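PDB 5LY8: tail component from Lactobacillus phage J-1, which is an evolved distal tail protein whose second carbohydrate-binding module, described here, probably recognises saccharides on the Lactobacillus casei cell. Local coordinates for residues A[61-66]-A[222-227]; A[109-114]-A[210-215]; A[48-53]-A[75-80]; A[97-102]-A[165-170]. One frame throughout, in Å; residues are numbered along the deposited sequence.

Contact 1: A[61-66]-A[222-227]; sequences AYPSTE and WSINWQ. With MG (magnesium ion), chain C.
In the beta-sandwich of this carbohydrate-binding module, a single antiparallel bridge ties the short strand 61-63 to strand 223-227, beside one of the two magnesium sites. A61 and W226 form the hydrogen-bonded pair: A61 N reaches W226 O at 2.8 Å, and W226 N returns to A61 O at 2.9 Å. The two strands run at 143° to each other, and two residues further on the direct bonding gives way to water. Water 1 donates to both P63 O and I224 O, bridging the gap where proline has no N-H to offer.

Side chains fill in around the bridge. Y62 CE1 comes to 3.6 Å from N225 CB, the two side chains lying alongside each other with ring and amide planes 69° apart. With CG between its backbone N and carbonyl carbon (chi1 69°), the N225 side chain runs beside the Y62 ring and brings OD1 to Q227 NE2, which donates a nearly straight bond at 2.8 Å. P63 CG meets I224 CG2 at 4.0 Å, the side chains crossing at about a right angle.

The carbonyl oxygen of Q227 binds magnesium at 2.3 Å, together with three waters and the backbone oxygens of D21 and G59. Strand 94-103 pairs with the other edge of 223-227, W226 NE1 bonds N98 OD1, and F213 of strand 208-216 packs against P63, I224 and W226.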
loop_
_atom_site.group_PDB
_atom_site.type_symbol
_atom_site.label_atom_id
_atom_site.label_comp_id
_atom_site.label_asym_id
_atom_site.label_seq_id
_atom_site.Cartn_x
_atom_site.Cartn_y
_atom_site.Cartn_z
ATOM N N ALA A 61 -2.786 -7.349 -12.251
ATOM C CA ALA A 61 -1.333 -7.231 -12.246
ATOM C C ALA A 61 -0.741 -8.298 -11.334
ATOM O O ALA A 61 -1.151 -8.427 -10.158
ATOM C CB ALA A 61 -0.908 -5.848 -11.795
ATOM N N TYR A 62 0.258 -9.036 -11.852
ATOM C CA TYR A 62 0.934 -10.104 -11.133
ATOM C C TYR A 62 2.383 -9.690 -10.931
ATOM O O TYR A 62 3.170 -9.716 -11.873
ATOM C CB TYR A 62 0.853 -11.404 -11.949
ATOM C CG TYR A 62 -0.551 -11.951 -12.061
ATOM C CD1 TYR A 62 -1.102 -12.730 -11.044
ATOM C CD2 TYR A 62 -1.347 -11.651 -13.156
ATOM C CE1 TYR A 62 -2.402 -13.223 -11.135
ATOM C CE2 TYR A 62 -2.638 -12.146 -13.263
ATOM C CZ TYR A 62 -3.165 -12.922 -12.254
ATOM O OH TYR A 62 -4.461 -13.354 -12.395
ATOM N N PRO A 63 2.749 -9.222 -9.729
ATOM C CA PRO A 63 4.146 -8.838 -9.524
ATOM C C PRO A 63 5.066 -10.056 -9.629
ATOM O O PRO A 63 4.700 -11.153 -9.194
ATOM C CB PRO A 63 4.167 -8.235 -8.120
ATOM C CG PRO A 63 2.920 -8.626 -7.477
ATOM C CD PRO A 63 1.924 -9.071 -8.519
ATOM N N SER A 64 6.225 -9.895 -10.279
ATOM C CA SER A 64 7.229 -10.961 -10.389
ATOM C C SER A 64 8.454 -10.823 -9.493
ATOM O O SER A 64 9.103 -9.767 -9.513
ATOM C CB SER A 64 7.771 -11.008 -11.799
ATOM O OG SER A 64 8.612 -12.144 -11.947
ATOM N N THR A 65 8.832 -11.907 -8.778
ATOM C CA THR A 65 10.035 -11.952 -7.939
ATOM C C THR A 65 10.795 -13.239 -8.270
ATOM O O THR A 65 10.235 -14.168 -8.875
ATOM C CB THR A 65 9.703 -11.938 -6.425
ATOM O OG1 THR A 65 8.781 -12.988 -6.130
ATOM C CG2 THR A 65 9.154 -10.589 -5.943
ATOM N N GLU A 66 12.070 -13.292 -7.901
ATOM C CA GLU A 66 12.871 -14.502 -8.041
ATOM C C GLU A 66 13.415 -14.879 -6.717
ATOM O O GLU A 66 13.627 -14.010 -5.848
ATOM C CB GLU A 66 14.023 -14.414 -9.058
ATOM C CG GLU A 66 14.477 -13.039 -9.504
ATOM C CD GLU A 66 15.064 -13.075 -10.904
ATOM O OE1 GLU A 66 15.475 -14.168 -11.363
ATOM O OE2 GLU A 66 15.051 -12.017 -11.571
ATOM N N TRP A 222 4.605 -15.657 -1.381
ATOM C CA TRP A 222 3.181 -15.826 -1.201
ATOM C C TRP A 222 2.441 -15.601 -2.533
ATOM O O TRP A 222 3.070 -15.232 -3.535
ATOM C CB TRP A 222 2.665 -14.926 -0.070
ATOM C CG TRP A 222 2.707 -13.434 -0.257
ATOM C CD1 TRP A 222 3.180 -12.719 -1.327
ATOM C CD2 TRP A 222 2.192 -12.476 0.667
ATOM N NE1 TRP A 222 3.001 -11.366 -1.109
ATOM C CE2 TRP A 222 2.383 -11.195 0.103
ATOM C CE3 TRP A 222 1.571 -12.578 1.922
ATOM C CZ2 TRP A 222 1.976 -10.022 0.758
ATOM C CZ3 TRP A 222 1.172 -11.418 2.563
ATOM C CH2 TRP A 222 1.386 -10.165 1.987
ATOM N N SER A 223 1.125 -15.829 -2.539
ATOM C CA SER A 223 0.337 -15.599 -3.751
ATOM C C SER A 223 -0.253 -14.215 -3.661
ATOM O O SER A 223 -0.937 -13.888 -2.702
ATOM C CB SER A 223 -0.776 -16.624 -3.884
ATOM O OG SER A 223 -0.241 -17.929 -4.067
ATOM N N ILE A 224 0.095 -13.348 -4.628
ATOM C CA ILE A 224 -0.354 -11.973 -4.575
ATOM C C ILE A 224 -0.676 -11.448 -5.950
ATOM O O ILE A 224 0.096 -11.640 -6.882
ATOM C CB ILE A 224 0.737 -11.093 -3.869
ATOM C CG1 ILE A 224 0.350 -9.612 -3.769
ATOM C CG2 ILE A 224 2.124 -11.239 -4.505
ATOM C CD1 ILE A 224 -0.886 -9.338 -2.969
ATOM N N ASN A 225 -1.829 -10.776 -6.071
ATOM C CA ASN A 225 -2.131 -10.089 -7.302
ATOM C C ASN A 225 -2.880 -8.800 -6.987
ATOM O O ASN A 225 -3.427 -8.656 -5.885
ATOM C CB ASN A 225 -2.796 -10.992 -8.337
ATOM C CG ASN A 225 -4.184 -11.434 -8.036
ATOM O OD1 ASN A 225 -5.075 -10.602 -7.822
ATOM N ND2 ASN A 225 -4.386 -12.750 -7.991
ATOM N N TRP A 226 -2.850 -7.840 -7.914
ATOM C CA TRP A 226 -3.332 -6.478 -7.686
ATOM C C TRP A 226 -4.310 -6.194 -8.807
ATOM O O TRP A 226 -3.945 -6.223 -9.986
ATOM C CB TRP A 226 -2.105 -5.582 -7.739
ATOM C CG TRP A 226 -2.304 -4.111 -7.536
ATOM C CD1 TRP A 226 -3.284 -3.480 -6.814
ATOM C CD2 TRP A 226 -1.404 -3.090 -7.980
ATOM N NE1 TRP A 226 -3.042 -2.117 -6.789
ATOM C CE2 TRP A 226 -1.900 -1.859 -7.508
ATOM C CE3 TRP A 226 -0.239 -3.095 -8.766
ATOM C CZ2 TRP A 226 -1.273 -0.644 -7.807
ATOM C CZ3 TRP A 226 0.396 -1.899 -9.040
ATOM C CH2 TRP A 226 -0.121 -0.690 -8.568
ATOM N N GLN A 227 -5.592 -6.014 -8.450
ATOM C CA GLN A 227 -6.668 -5.993 -9.442
ATOM C C GLN A 227 -7.194 -4.618 -9.798
ATOM O O GLN A 227 -7.854 -4.481 -10.832
ATOM C CB GLN A 227 -7.840 -6.903 -9.003
ATOM C CG GLN A 227 -7.356 -8.281 -8.519
ATOM C CD GLN A 227 -8.353 -9.414 -8.583
ATOM O OE1 GLN A 227 -9.549 -9.232 -8.930
ATOM N NE2 GLN A 227 -7.845 -10.622 -8.284
HETATM MG MG MG C . -8.838 -4.945 -12.892
HETATM O O HOH W 1 2.288 -12.432 -8.518
HETATM O O HOH W 2 -10.281 -5.105 -14.914
HETATM O O HOH W 3 -10.474 -6.662 -12.322
HETATM O O HOH W 4 -10.512 -3.361 -12.123
#

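Contact 2: A[109-114]-A[210-215]; sequences VGRFEF and TAWFPG
The E113 carboxylate lies at the edge of the W212 indole, E113 OE2 coming to 3.5 Å from W212 CZ3, with the two side chains pointing the same way and carboxylate and ring planes 78° apart. The backbones belong to neighbouring antiparallel strands, 110-118 and 208-216, in a mixed sheet of the beta-sandwich. E113 and W212 form a hydrogen-bonded pair, and beyond it P214 interrupts the regular pattern, leaving R111 N to bond P214 O at 3.2 Å. Within 210-215, P214 covers one face of the indole, its CG standing 3.4 Å above the plane of W212 and over its centre.

R111, extended from CG to NE, grips E113 OE2 side-on through NE and NH2, in the plane of the guanidinium. The backbone N-H of F38 adds a further bond to OE2, and A37 N and N115 ND2 serve OE1, so the buried carboxylate is well supplied with donors. W212 NE1 bonds V49 O.

A211, F112, F114 and F213 make up the apolar side, where W226 meets the rings of both F114 and F213. The F114 and F213 planes stand 80° apart, with CZ of F114 3.8 Å from CZ of F213, and F114 CE1 rests 3.6 Å from A211 CB.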
loop_
_atom_site.group_PDB
_atom_site.type_symbol
_atom_site.label_atom_id
_atom_site.label_comp_id
_atom_site.label_asym_id
_atom_site.label_seq_id
_atom_site.Cartn_x
_atom_site.Cartn_y
_atom_site.Cartn_z
ATOM N N VAL A 109 6.570 -16.402 2.096
ATOM C CA VAL A 109 6.955 -15.110 2.655
ATOM C C VAL A 109 6.624 -14.032 1.638
ATOM O O VAL A 109 6.940 -14.182 0.444
ATOM C CB VAL A 109 8.465 -15.102 3.034
ATOM C CG1 VAL A 109 8.995 -13.704 3.332
ATOM C CG2 VAL A 109 8.728 -16.043 4.213
ATOM N N GLY A 110 6.049 -12.929 2.088
ATOM C CA GLY A 110 5.784 -11.854 1.148
ATOM C C GLY A 110 5.333 -10.621 1.874
ATOM O O GLY A 110 4.954 -10.677 3.042
ATOM N N ARG A 111 5.370 -9.495 1.175
ATOM C CA ARG A 111 4.966 -8.208 1.727
ATOM C C ARG A 111 4.392 -7.371 0.611
ATOM O O ARG A 111 4.881 -7.437 -0.519
ATOM C CB ARG A 111 6.212 -7.487 2.333
ATOM C CG ARG A 111 6.008 -6.040 2.742
ATOM C CD ARG A 111 7.316 -5.449 3.297
ATOM N NE ARG A 111 7.087 -4.133 3.904
ATOM C CZ ARG A 111 6.654 -3.932 5.131
ATOM N NH1 ARG A 111 6.447 -4.963 5.948
ATOM N NH2 ARG A 111 6.404 -2.708 5.555
ATOM N N PHE A 112 3.405 -6.518 0.938
ATOM C CA PHE A 112 3.067 -5.410 0.056
ATOM C C PHE A 112 2.967 -4.138 0.856
ATOM O O PHE A 112 2.673 -4.167 2.055
ATOM C CB PHE A 112 1.829 -5.625 -0.835
ATOM C CG PHE A 112 0.496 -5.786 -0.161
ATOM C CD1 PHE A 112 -0.111 -4.716 0.486
ATOM C CD2 PHE A 112 -0.225 -6.962 -0.297
ATOM C CE1 PHE A 112 -1.378 -4.855 1.062
ATOM C CE2 PHE A 112 -1.516 -7.075 0.225
ATOM C CZ PHE A 112 -2.091 -6.016 0.881
ATOM N N GLU A 113 3.259 -3.023 0.184
ATOM C CA GLU A 113 3.077 -1.676 0.708
ATOM C C GLU A 113 2.264 -0.875 -0.269
ATOM O O GLU A 113 2.555 -0.887 -1.472
ATOM C CB GLU A 113 4.413 -0.956 0.934
ATOM C CG GLU A 113 5.257 -1.570 2.030
ATOM C CD GLU A 113 6.558 -0.843 2.286
ATOM O OE1 GLU A 113 6.813 0.219 1.658
ATOM O OE2 GLU A 113 7.344 -1.362 3.120
ATOM N N PHE A 114 1.277 -0.137 0.250
ATOM C CA PHE A 114 0.569 0.907 -0.486
ATOM C C PHE A 114 0.887 2.198 0.263
ATOM O O PHE A 114 0.479 2.376 1.422
ATOM C CB PHE A 114 -0.930 0.644 -0.597
ATOM C CG PHE A 114 -1.221 -0.543 -1.488
ATOM C CD1 PHE A 114 -0.973 -0.480 -2.844
ATOM C CD2 PHE A 114 -1.686 -1.733 -0.959
ATOM C CE1 PHE A 114 -1.209 -1.590 -3.672
ATOM C CE2 PHE A 114 -1.942 -2.843 -1.790
ATOM C CZ PHE A 114 -1.713 -2.754 -3.145
ATOM N N THR A 210 3.128 5.087 -4.145
ATOM C CA THR A 210 3.924 3.942 -4.569
ATOM C C THR A 210 3.260 2.674 -4.071
ATOM O O THR A 210 2.847 2.614 -2.910
ATOM C CB THR A 210 5.355 3.983 -3.982
ATOM O OG1 THR A 210 6.054 5.128 -4.480
ATOM C CG2 THR A 210 6.179 2.717 -4.331
ATOM N N ALA A 211 3.209 1.640 -4.923
ATOM C CA ALA A 211 2.795 0.286 -4.547
ATOM C C ALA A 211 4.026 -0.625 -4.751
ATOM O O ALA A 211 4.638 -0.561 -5.835
ATOM C CB ALA A 211 1.634 -0.171 -5.405
ATOM N N TRP A 212 4.399 -1.431 -3.743
ATOM C CA TRP A 212 5.614 -2.240 -3.810
ATOM C C TRP A 212 5.271 -3.644 -3.352
ATOM O O TRP A 212 4.594 -3.825 -2.342
ATOM C CB TRP A 212 6.698 -1.584 -2.932
ATOM C CG TRP A 212 8.015 -2.291 -2.832
ATOM C CD1 TRP A 212 8.767 -2.808 -3.859
ATOM C CD2 TRP A 212 8.752 -2.530 -1.631
ATOM N NE1 TRP A 212 9.945 -3.335 -3.367
ATOM C CE2 TRP A 212 9.955 -3.180 -1.995
ATOM C CE3 TRP A 212 8.499 -2.278 -0.271
ATOM C CZ2 TRP A 212 10.929 -3.530 -1.055
ATOM C CZ3 TRP A 212 9.461 -2.644 0.660
ATOM C CH2 TRP A 212 10.646 -3.282 0.276
ATOM N N PHE A 213 5.788 -4.658 -4.083
ATOM C CA PHE A 213 5.430 -6.051 -3.850
ATOM C C PHE A 213 6.663 -6.957 -3.724
ATOM O O PHE A 213 6.932 -7.791 -4.591
ATOM C CB PHE A 213 4.543 -6.546 -4.988
ATOM C CG PHE A 213 3.256 -5.798 -5.145
ATOM C CD1 PHE A 213 3.192 -4.633 -5.916
ATOM C CD2 PHE A 213 2.118 -6.215 -4.486
ATOM C CE1 PHE A 213 1.992 -3.944 -6.066
ATOM C CE2 PHE A 213 0.923 -5.505 -4.616
ATOM C CZ PHE A 213 0.876 -4.370 -5.395
ATOM N N PRO A 214 7.411 -6.840 -2.630
ATOM C CA PRO A 214 8.638 -7.638 -2.493
ATOM C C PRO A 214 8.488 -9.023 -1.875
ATOM O O PRO A 214 7.584 -9.296 -1.082
ATOM C CB PRO A 214 9.505 -6.771 -1.563
ATOM C CG PRO A 214 8.458 -6.111 -0.649
ATOM C CD PRO A 214 7.307 -5.807 -1.566
ATOM N N GLY A 215 9.457 -9.868 -2.220
ATOM C CA GLY A 215 9.755 -11.107 -1.518
ATOM C C GLY A 215 11.060 -10.924 -0.757
ATOM O O GLY A 215 11.728 -9.895 -0.893
#

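Contact 3: A[48-53]-A[75-80]; sequences NVQSGP and GPSMSG
Q50 OE1 is gripped by two donors: S77 OG, which gives its proton at 2.6 Å, and the backbone N-H of G34. The hydroxyl arrives in the carbonyl plane of the Q50 amide, on a lone pair. In S77, a chi1 of 80° places OG between the backbone N and the carbonyl carbon and turns it to the Q50 amide, while the extended Q50 chain carries OE1 to the hydroxyl. The Q50 side chain then covers the serine, its CG 3.8 Å from S77 OG.

Next to this bond the backbones meet in a short parallel bridge between Q50 and G75. G75 N donates to V49 O at 3.2 Å, and S51 N donates to G75 O at 3.0 Å. In the second of these the donor stands 62° out of the carbonyl plane, not on a lone pair. The CA of Q50 also approaches G75 O at 3.2 Å as a CA-H...O contact. Past G75 the pairing ends at P76, which has no N-H for the facing S51 O. Its ring packs on the backbone instead, with CB 3.4 Å from G52 O and CG against P53 O.

Strand 208-216 lies on the other side of 73-81, and W212 NE1 from it makes a weak bond to G75 O. S51 OG bonds N74 OD1, and N32 ND2 bonds G52 O. The two backbone bonds to G75 and the bond from the S77 hydroxyl to Q50 OE1 hold 49-51 against 75-77, V49 has a further backbone bond to W73, and the two-donor grip on OE1 fixes which way round the Q50 amide sits.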
loop_
_atom_site.group_PDB
_atom_site.type_symbol
_atom_site.label_atom_id
_atom_site.label_comp_id
_atom_site.label_asym_id
_atom_site.label_seq_id
_atom_site.Cartn_x
_atom_site.Cartn_y
_atom_site.Cartn_z
ATOM N N ASN A 48 16.096 -1.855 0.916
ATOM C CA ASN A 48 14.993 -2.346 0.087
ATOM C C ASN A 48 15.303 -2.133 -1.396
ATOM O O ASN A 48 15.832 -1.075 -1.765
ATOM C CB ASN A 48 13.728 -1.556 0.416
ATOM C CG ASN A 48 13.294 -1.660 1.858
ATOM O OD1 ASN A 48 13.558 -2.670 2.524
ATOM N ND2 ASN A 48 12.613 -0.622 2.349
ATOM N N VAL A 49 14.907 -3.077 -2.241
ATOM C CA VAL A 49 15.103 -2.960 -3.688
ATOM C C VAL A 49 13.765 -3.013 -4.399
ATOM O O VAL A 49 12.895 -3.831 -4.066
ATOM C CB VAL A 49 16.099 -4.020 -4.216
ATOM C CG1 VAL A 49 16.217 -3.947 -5.748
ATOM C CG2 VAL A 49 17.481 -3.805 -3.590
ATOM N N GLN A 50 13.617 -2.141 -5.396
ATOM C CA GLN A 50 12.457 -2.105 -6.273
ATOM C C GLN A 50 12.960 -2.537 -7.644
ATOM O O GLN A 50 13.743 -1.816 -8.261
ATOM C CB GLN A 50 11.891 -0.677 -6.362
ATOM C CG GLN A 50 11.488 -0.100 -5.010
ATOM C CD GLN A 50 11.172 1.367 -5.076
ATOM O OE1 GLN A 50 10.245 1.796 -5.763
ATOM N NE2 GLN A 50 11.943 2.172 -4.353
ATOM N N SER A 51 12.613 -3.759 -8.061
ATOM C CA SER A 51 13.068 -4.277 -9.353
ATOM C C SER A 51 12.110 -5.312 -9.863
ATOM O O SER A 51 11.366 -5.919 -9.102
ATOM C CB SER A 51 14.465 -4.868 -9.223
ATOM O OG SER A 51 14.423 -6.153 -8.635
ATOM N N GLY A 52 12.206 -5.565 -11.149
ATOM C CA GLY A 52 11.409 -6.587 -11.794
ATOM C C GLY A 52 10.102 -6.080 -12.364
ATOM O O GLY A 52 9.692 -4.947 -12.134
ATOM N N PRO A 53 9.425 -6.944 -13.127
ATOM C CA PRO A 53 8.209 -6.530 -13.827
ATOM C C PRO A 53 6.914 -6.926 -13.125
ATOM O O PRO A 53 6.892 -7.734 -12.197
ATOM C CB PRO A 53 8.326 -7.320 -15.142
ATOM C CG PRO A 53 8.916 -8.598 -14.713
ATOM C CD PRO A 53 9.867 -8.286 -13.563
ATOM N N GLY A 75 11.261 -6.511 -4.868
ATOM C CA GLY A 75 10.155 -6.817 -5.761
ATOM C C GLY A 75 9.783 -5.574 -6.527
ATOM O O GLY A 75 10.351 -4.501 -6.288
ATOM N N PRO A 76 8.827 -5.708 -7.435
ATOM C CA PRO A 76 8.458 -4.576 -8.290
ATOM C C PRO A 76 7.653 -3.505 -7.592
ATOM O O PRO A 76 6.909 -3.799 -6.655
ATOM C CB PRO A 76 7.632 -5.230 -9.406
ATOM C CG PRO A 76 7.053 -6.421 -8.770
ATOM C CD PRO A 76 8.106 -6.939 -7.812
ATOM N N SER A 77 7.806 -2.275 -8.062
ATOM C CA SER A 77 6.989 -1.172 -7.607
ATOM C C SER A 77 6.451 -0.379 -8.764
ATOM O O SER A 77 7.033 -0.368 -9.874
ATOM C CB SER A 77 7.742 -0.257 -6.650
ATOM O OG SER A 77 8.583 0.616 -7.388
ATOM N N MET A 78 5.363 0.336 -8.490
ATOM C CA MET A 78 4.717 1.232 -9.435
ATOM C C MET A 78 4.370 2.492 -8.669
ATOM O O MET A 78 3.920 2.412 -7.517
ATOM C CB MET A 78 3.475 0.570 -10.021
ATOM C CG MET A 78 2.844 1.369 -11.149
ATOM S SD MET A 78 1.487 0.504 -11.950
ATOM C CE MET A 78 2.398 -0.805 -12.766
ATOM N N SER A 79 4.591 3.659 -9.299
ATOM C CA SER A 79 4.360 4.944 -8.646
ATOM C C SER A 79 3.708 5.916 -9.587
ATOM O O SER A 79 3.879 5.818 -10.795
ATOM C CB SER A 79 5.692 5.554 -8.202
ATOM O OG SER A 79 6.334 4.727 -7.249
ATOM N N GLY A 80 3.077 6.925 -9.009
ATOM C CA GLY A 80 2.489 8.006 -9.795
ATOM C C GLY A 80 2.466 9.286 -8.994
ATOM O O GLY A 80 2.688 9.290 -7.775
#

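Contact 4: A[97-102]-A[165-170]; sequences VNRVNV and DGNYNA
Strands 97-102 and 166-170 run antiparallel, their axes 4.6 Å apart at closest and at 158°, and three hydrogen-bonded pairs, N98 with A170, V100 with Y168 and V102 with G166, contribute six backbone bonds. The central pair is close to straight, with V100 N 2.9 Å from Y168 O.

Side chains alternate between two faces. On the inner one, V102 CG1 touches Y168 CD1 at 4.0 Å, the two side chains crossing at about a right angle, and V100 CG2 lies near Y168 CB. Y168 OH bonds the carbonyl of R164. N98 ND2 reaches A170 O through water 5, while its OD1 bonds S229 OG.

The other face is polar. R99 has CG opposite its backbone N (chi1 -177°) and, extended to NE, passes its CB 3.3 Å from N169 ND2. Its guanidinium comes near N167 with planes 60° apart. Water 6 lies between them, accepting from R99 NE at 2.9 Å in the guanidinium plane and standing 2.7 Å from N167 OD1. The amide nitrogen of N167 bonds D187.

V100 and A170 pack on F114 of the opposing sheet. Two sheets facing each other through such apolar layers, with polar side chains turned outward, make the beta-sandwich of the concanavalin-like clan to which this module is assigned.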
loop_
_atom_site.group_PDB
_atom_site.type_symbol
_atom_site.label_atom_id
_atom_site.label_comp_id
_atom_site.label_asym_id
_atom_site.label_seq_id
_atom_site.Cartn_x
_atom_site.Cartn_y
_atom_site.Cartn_z
ATOM N N VAL A 97 -7.411 3.528 -2.741
ATOM C CA VAL A 97 -8.004 2.194 -2.677
ATOM C C VAL A 97 -7.296 1.255 -3.614
ATOM O O VAL A 97 -7.195 1.553 -4.822
ATOM C CB VAL A 97 -9.511 2.280 -3.037
ATOM C CG1 VAL A 97 -10.191 0.911 -2.923
ATOM C CG2 VAL A 97 -10.237 3.299 -2.148
ATOM N N ASN A 98 -6.865 0.104 -3.092
ATOM C CA ASN A 98 -6.146 -0.881 -3.879
ATOM C C ASN A 98 -6.718 -2.249 -3.636
ATOM O O ASN A 98 -6.712 -2.724 -2.495
ATOM C CB ASN A 98 -4.684 -0.844 -3.503
ATOM C CG ASN A 98 -4.003 0.349 -4.108
ATOM O OD1 ASN A 98 -3.711 0.349 -5.296
ATOM N ND2 ASN A 98 -3.799 1.408 -3.325
ATOM N N ARG A 99 -7.235 -2.878 -4.693
ATOM C CA ARG A 99 -7.823 -4.216 -4.583
ATOM C C ARG A 99 -6.757 -5.255 -4.829
ATOM O O ARG A 99 -6.049 -5.174 -5.836
ATOM C CB ARG A 99 -8.949 -4.377 -5.603
ATOM C CG ARG A 99 -9.631 -5.728 -5.471
ATOM C CD ARG A 99 -10.925 -5.779 -6.244
ATOM N NE ARG A 99 -11.421 -7.154 -6.249
ATOM C CZ ARG A 99 -12.703 -7.496 -6.339
ATOM N NH1 ARG A 99 -13.643 -6.559 -6.437
ATOM N NH2 ARG A 99 -13.056 -8.779 -6.314
ATOM N N VAL A 100 -6.660 -6.249 -3.938
ATOM C CA VAL A 100 -5.676 -7.320 -4.068
ATOM C C VAL A 100 -6.361 -8.665 -3.849
ATOM O O VAL A 100 -7.452 -8.755 -3.269
ATOM C CB VAL A 100 -4.504 -7.169 -3.044
ATOM C CG1 VAL A 100 -3.678 -5.913 -3.324
ATOM C CG2 VAL A 100 -5.011 -7.171 -1.594
ATOM N N ASN A 101 -5.691 -9.720 -4.290
ATOM C CA ASN A 101 -6.050 -11.068 -3.929
ATOM C C ASN A 101 -4.761 -11.623 -3.323
ATOM O O ASN A 101 -3.693 -11.542 -3.938
ATOM C CB ASN A 101 -6.508 -11.870 -5.132
ATOM C CG ASN A 101 -6.943 -13.275 -4.764
ATOM O OD1 ASN A 101 -8.148 -13.601 -4.747
ATOM N ND2 ASN A 101 -6.025 -14.132 -4.500
ATOM N N VAL A 102 -4.862 -12.125 -2.102
ATOM C CA VAL A 102 -3.646 -12.529 -1.444
ATOM C C VAL A 102 -3.895 -13.807 -0.670
ATOM O O VAL A 102 -4.991 -14.018 -0.128
ATOM C CB VAL A 102 -3.061 -11.304 -0.628
ATOM C CG1 VAL A 102 -4.042 -10.723 0.398
ATOM C CG2 VAL A 102 -1.689 -11.605 -0.025
ATOM N N ASP A 165 -7.385 -16.577 2.866
ATOM C CA ASP A 165 -6.897 -16.224 1.534
ATOM C C ASP A 165 -8.071 -15.659 0.709
ATOM O O ASP A 165 -9.201 -16.158 0.808
ATOM C CB ASP A 165 -6.429 -17.493 0.826
ATOM C CG ASP A 165 -5.187 -18.168 1.371
ATOM O OD1 ASP A 165 -4.520 -17.580 2.263
ATOM O OD2 ASP A 165 -4.824 -19.235 0.835
ATOM N N GLY A 166 -7.813 -14.628 -0.087
ATOM C CA GLY A 166 -8.884 -14.125 -0.932
ATOM C C GLY A 166 -8.766 -12.671 -1.286
ATOM O O GLY A 166 -7.673 -12.113 -1.316
ATOM N N ASN A 167 -9.900 -12.063 -1.586
ATOM C CA ASN A 167 -9.993 -10.714 -2.106
ATOM C C ASN A 167 -10.164 -9.655 -1.037
ATOM O O ASN A 167 -11.038 -9.761 -0.172
ATOM C CB ASN A 167 -11.197 -10.655 -3.080
ATOM C CG ASN A 167 -11.032 -11.601 -4.259
ATOM O OD1 ASN A 167 -10.089 -11.464 -5.052
ATOM N ND2 ASN A 167 -11.944 -12.591 -4.378
ATOM N N TYR A 168 -9.323 -8.602 -1.097
ATOM C CA TYR A 168 -9.380 -7.536 -0.111
ATOM C C TYR A 168 -9.231 -6.181 -0.768
ATOM O O TYR A 168 -8.563 -6.066 -1.805
ATOM C CB TYR A 168 -8.192 -7.687 0.889
ATOM C CG TYR A 168 -8.294 -8.876 1.821
ATOM C CD1 TYR A 168 -7.831 -10.132 1.439
ATOM C CD2 TYR A 168 -8.900 -8.754 3.070
ATOM C CE1 TYR A 168 -7.991 -11.242 2.266
ATOM C CE2 TYR A 168 -8.994 -9.839 3.929
ATOM C CZ TYR A 168 -8.567 -11.078 3.512
ATOM O OH TYR A 168 -8.704 -12.161 4.344
ATOM N N ASN A 169 -9.841 -5.150 -0.158
ATOM C CA ASN A 169 -9.561 -3.769 -0.531
ATOM C C ASN A 169 -8.683 -3.181 0.560
ATOM O O ASN A 169 -9.097 -3.122 1.721
ATOM C CB ASN A 169 -10.827 -2.925 -0.683
ATOM C CG ASN A 169 -11.492 -3.096 -2.021
ATOM O OD1 ASN A 169 -12.737 -3.150 -2.122
ATOM N ND2 ASN A 169 -10.712 -3.181 -3.072
ATOM N N ALA A 170 -7.461 -2.781 0.214
ATOM C CA ALA A 170 -6.545 -2.103 1.134
ATOM C C ALA A 170 -6.759 -0.619 0.928
ATOM O O ALA A 170 -6.613 -0.112 -0.193
ATOM C CB ALA A 170 -5.096 -2.484 0.836
HETATM O O HOH W 5 -4.476 1.629 -0.538
HETATM O O HOH W 6 -9.317 -8.933 -5.502
HETATM O O HOH W 7 -11.352 -10.754 -7.517
#

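All four contacts lie in the one carbohydrate-binding module and together span both main sheets of its sandwich. Contacts 2 and 3 share the mixed sheet, where strands 208-216 and 73-81 are neighbours, with centres 9 Å apart. Contacts 1 and 4 meet in the six-stranded sheet through strands 223-238 and 94-103, with centres 12 Å apart. F112 and F114 of contact 2 pack on V100 of contact 4, joining the sheets across the core, whereas contacts 3 and 4 do not touch, their centres about 19 Å apart. Along the chain, contact 3 closes before contacts 2 and 4 open, and contact 1 pairs an early strand with the last one, bringing distant sequence together beside a magnesium site.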